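Local coordinates for exotoxin 5 (Staphylococcus aureus subsp. aureus COL, PDB 3R2I), which is of unknown function but, as a secreted staphylococcal superantigen-like exotoxin, probably acts in the interplay between the bacterium and its host's immune defences, at residues Ser71-Val79 and Asn91-Phe99. Sequence-based numbering, arbitrary orientation.
Sequences SFEPTNISV and NFKQRNKAF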
loop_
_atom_site.group_PDB
_atom_site.type_symbol
_atom_site.label_atom_id
_atom_site.label_comp_id
_atom_site.label_asym_id
_atom_site.label_seq_id
_atom_site.Cartn_x
_atom_site.Cartn_y
_atom_site.Cartn_z
ATOM N N SER A 71 9.150 -2.064 -4.008
ATOM C CA SER A 71 8.359 -2.790 -3.044
ATOM C C SER A 71 8.632 -4.291 -3.156
ATOM O O SER A 71 9.317 -4.767 -4.084
ATOM C CB SER A 71 6.889 -2.489 -3.271
ATOM O OG SER A 71 6.501 -2.861 -4.569
ATOM N N PHE A 72 8.105 -5.019 -2.184
ATOM C CA PHE A 72 8.313 -6.446 -2.093
ATOM C C PHE A 72 7.017 -7.103 -1.637
ATOM O O PHE A 72 6.244 -6.512 -0.858
ATOM C CB PHE A 72 9.451 -6.740 -1.098
ATOM C CG PHE A 72 10.761 -6.043 -1.439
ATOM C CD1 PHE A 72 11.072 -4.805 -0.889
ATOM C CD2 PHE A 72 11.648 -6.603 -2.313
ATOM C CE1 PHE A 72 12.243 -4.140 -1.219
ATOM C CE2 PHE A 72 12.833 -5.949 -2.640
ATOM C CZ PHE A 72 13.119 -4.717 -2.085
ATOM N N GLU A 73 6.809 -8.325 -2.120
ATOM C CA GLU A 73 5.596 -9.117 -1.855
ATOM C C GLU A 73 5.863 -10.557 -1.401
ATOM O O GLU A 73 5.430 -11.487 -2.035
ATOM C CB GLU A 73 4.719 -9.123 -3.116
ATOM C CG GLU A 73 4.230 -7.712 -3.444
ATOM C CD GLU A 73 3.419 -7.607 -4.728
ATOM O OE1 GLU A 73 2.649 -8.543 -5.050
ATOM O OE2 GLU A 73 3.530 -6.553 -5.385
ATOM N N PRO A 74 6.589 -10.730 -0.297
ATOM C CA PRO A 74 6.860 -12.069 0.179
ATOM C C PRO A 74 5.520 -12.690 0.580
ATOM O O PRO A 74 4.639 -12.005 1.088
ATOM C CB PRO A 74 7.771 -11.823 1.379
ATOM C CG PRO A 74 7.448 -10.424 1.814
ATOM C CD PRO A 74 7.229 -9.714 0.549
ATOM N N THR A 75 5.397 -13.990 0.358
ATOM C CA THR A 75 4.139 -14.684 0.554
ATOM C C THR A 75 4.249 -15.944 1.380
ATOM O O THR A 75 5.311 -16.562 1.476
ATOM C CB THR A 75 3.545 -15.068 -0.845
ATOM O OG1 THR A 75 2.287 -15.740 -0.680
ATOM C CG2 THR A 75 4.498 -16.000 -1.628
ATOM N N ASN A 76 3.113 -16.326 1.953
ATOM C CA ASN A 76 2.981 -17.558 2.741
ATOM C C ASN A 76 4.020 -17.655 3.825
ATOM O O ASN A 76 4.739 -18.613 3.920
ATOM C CB ASN A 76 3.081 -18.777 1.822
ATOM C CG ASN A 76 2.648 -20.074 2.529
ATOM O OD1 ASN A 76 1.868 -20.044 3.489
ATOM N ND2 ASN A 76 3.134 -21.211 2.032
ATOM N N ILE A 77 4.035 -16.661 4.680
ATOM C CA ILE A 77 5.018 -16.566 5.725
ATOM C C ILE A 77 4.484 -17.064 7.044
ATOM O O ILE A 77 3.311 -16.848 7.373
ATOM C CB ILE A 77 5.416 -15.103 5.883
ATOM C CG1 ILE A 77 5.972 -14.573 4.552
ATOM C CG2 ILE A 77 6.466 -14.950 6.953
ATOM C CD1 ILE A 77 5.792 -13.091 4.376
ATOM N N SER A 78 5.350 -17.752 7.780
ATOM C CA SER A 78 5.024 -18.240 9.104
ATOM C C SER A 78 5.919 -17.446 10.031
ATOM O O SER A 78 7.133 -17.399 9.822
ATOM C CB SER A 78 5.258 -19.733 9.211
ATOM O OG SER A 78 4.298 -20.429 8.412
ATOM N N VAL A 79 5.327 -16.792 11.027
ATOM C CA VAL A 79 6.105 -15.951 11.923
ATOM C C VAL A 79 5.357 -15.637 13.216
ATOM O O VAL A 79 4.139 -15.826 13.310
ATOM C CB VAL A 79 6.492 -14.648 11.197
ATOM C CG1 VAL A 79 5.269 -13.838 10.878
ATOM C CG2 VAL A 79 7.529 -13.828 11.995
ATOM N N ASN A 91 10.001 -10.671 12.233
ATOM C CA ASN A 91 11.253 -10.865 11.526
ATOM C C ASN A 91 11.216 -12.148 10.714
ATOM O O ASN A 91 10.908 -13.219 11.254
ATOM C CB ASN A 91 12.402 -10.989 12.504
ATOM C CG ASN A 91 12.695 -9.717 13.194
ATOM O OD1 ASN A 91 12.864 -8.685 12.536
ATOM N ND2 ASN A 91 12.853 -9.777 14.519
ATOM N N PHE A 92 11.538 -12.037 9.435
ATOM C CA PHE A 92 11.586 -13.186 8.557
ATOM C C PHE A 92 12.392 -12.834 7.280
ATOM O O PHE A 92 12.708 -11.657 7.034
ATOM C CB PHE A 92 10.170 -13.629 8.196
ATOM C CG PHE A 92 9.391 -12.604 7.412
ATOM C CD1 PHE A 92 9.396 -12.633 6.013
ATOM C CD2 PHE A 92 8.622 -11.640 8.067
ATOM C CE1 PHE A 92 8.686 -11.705 5.268
ATOM C CE2 PHE A 92 7.907 -10.666 7.332
ATOM C CZ PHE A 92 7.946 -10.685 5.936
ATOM N N LYS A 93 12.714 -13.885 6.519
ATOM C CA LYS A 93 13.442 -13.827 5.264
ATOM C C LYS A 93 12.726 -14.603 4.166
ATOM O O LYS A 93 12.004 -15.538 4.434
ATOM C CB LYS A 93 14.824 -14.449 5.412
ATOM C CG LYS A 93 15.627 -13.855 6.518
ATOM C CD LYS A 93 17.087 -14.320 6.508
ATOM C CE LYS A 93 17.878 -13.797 5.294
ATOM N NZ LYS A 93 19.340 -14.099 5.464
ATOM N N GLN A 94 12.967 -14.213 2.923
ATOM C CA GLN A 94 12.405 -14.896 1.758
ATOM C C GLN A 94 13.157 -14.408 0.521
ATOM O O GLN A 94 13.393 -13.203 0.371
ATOM C CB GLN A 94 10.888 -14.644 1.639
ATOM C CG GLN A 94 10.229 -15.440 0.515
ATOM C CD GLN A 94 8.708 -15.478 0.610
ATOM O OE1 GLN A 94 8.012 -15.060 -0.304
ATOM N NE2 GLN A 94 8.199 -15.950 1.729
ATOM N N ARG A 95 13.548 -15.340 -0.348
ATOM C CA ARG A 95 14.304 -14.995 -1.573
ATOM C C ARG A 95 15.502 -14.063 -1.280
ATOM O O ARG A 95 15.716 -13.064 -1.987
ATOM C CB ARG A 95 13.377 -14.393 -2.664
ATOM C CG ARG A 95 12.542 -15.432 -3.469
ATOM C CD ARG A 95 11.774 -14.774 -4.649
ATOM N NE ARG A 95 11.240 -15.762 -5.602
ATOM C CZ ARG A 95 10.475 -15.480 -6.667
ATOM N NH1 ARG A 95 10.100 -14.228 -6.932
ATOM N NH2 ARG A 95 10.058 -16.461 -7.463
ATOM N N ASN A 96 16.275 -14.422 -0.248
ATOM C CA ASN A 96 17.454 -13.652 0.252
ATOM C C ASN A 96 17.274 -12.323 0.963
ATOM O O ASN A 96 18.234 -11.820 1.575
ATOM C CB ASN A 96 18.475 -13.313 -0.867
ATOM C CG ASN A 96 19.655 -14.265 -0.887
ATOM O OD1 ASN A 96 19.973 -14.911 0.124
ATOM N ND2 ASN A 96 20.348 -14.317 -2.019
ATOM N N LYS A 97 16.071 -11.766 0.902
ATOM C CA LYS A 97 15.728 -10.550 1.624
ATOM C C LYS A 97 15.256 -10.801 3.030
ATOM O O LYS A 97 14.471 -11.715 3.282
ATOM C CB LYS A 97 14.651 -9.754 0.856
ATOM C CG LYS A 97 15.109 -8.558 0.001
ATOM C CD LYS A 97 15.803 -8.836 -1.332
ATOM C CE LYS A 97 16.228 -7.482 -1.994
ATOM N NZ LYS A 97 16.833 -7.596 -3.368
ATOM N N ALA A 98 15.715 -9.968 3.959
ATOM C CA ALA A 98 15.318 -10.061 5.359
ATOM C C ALA A 98 14.367 -8.903 5.583
ATOM O O ALA A 98 14.586 -7.786 5.131
ATOM C CB ALA A 98 16.510 -9.983 6.282
ATOM N N PHE A 99 13.271 -9.204 6.232
ATOM C CA PHE A 99 12.245 -8.257 6.464
ATOM C C PHE A 99 11.992 -8.047 7.963
ATOM O O PHE A 99 12.126 -8.971 8.749
ATOM C CB PHE A 99 10.971 -8.796 5.799
ATOM C CG PHE A 99 11.053 -8.880 4.282
ATOM C CD1 PHE A 99 10.747 -7.778 3.500
ATOM C CD2 PHE A 99 11.392 -10.052 3.648
ATOM C CE1 PHE A 99 10.781 -7.850 2.096
ATOM C CE2 PHE A 99 11.449 -10.117 2.242
ATOM C CZ PHE A 99 11.145 -9.010 1.480
#
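Pro74 wedges among Phe92, Gln94 and Phe99 in the OB-fold domain, where the chain leading into strand 77-84 lies across the hairpin of strands 87-94 and 97-103, whose tip is a type I' turn from Gln94 to Lys97. The apolar part is built on three phenylalanine rings. Pro74 CG sits over one face of the Phe99 ring, 4.1 Å from its centroid in a CH-pi contact, and also meets the edge of Phe92. Ile77 CG2 lies over one face of Phe92, offset toward the rim, 4.0 Å from the centroid, while Ile77 CD1 comes to 3.3 Å from Phe92 CE1; Phe99 CB lies against the opposite face. Farther along, Phe99 turns its edge toward the face of Phe72 in an offset edge-to-face pair, planes at 71°, and the bent Lys97 chain brings CE to Phe72 CE2. Val120 and Ile133 of neighbouring strands extend this apolar layer. Polar contact is concentrated in one amide. With CG anti to its backbone N (chi1 -175°) and the chain extended beyond, Gln94 reaches the Thr75 backbone and grips it twice: Thr75 N donates to Gln94 OE1 at 2.9 Å, and Gln94 NE2 donates to Thr75 O at 3.0 Å, tilted 25° from the Thr75 carbonyl plane.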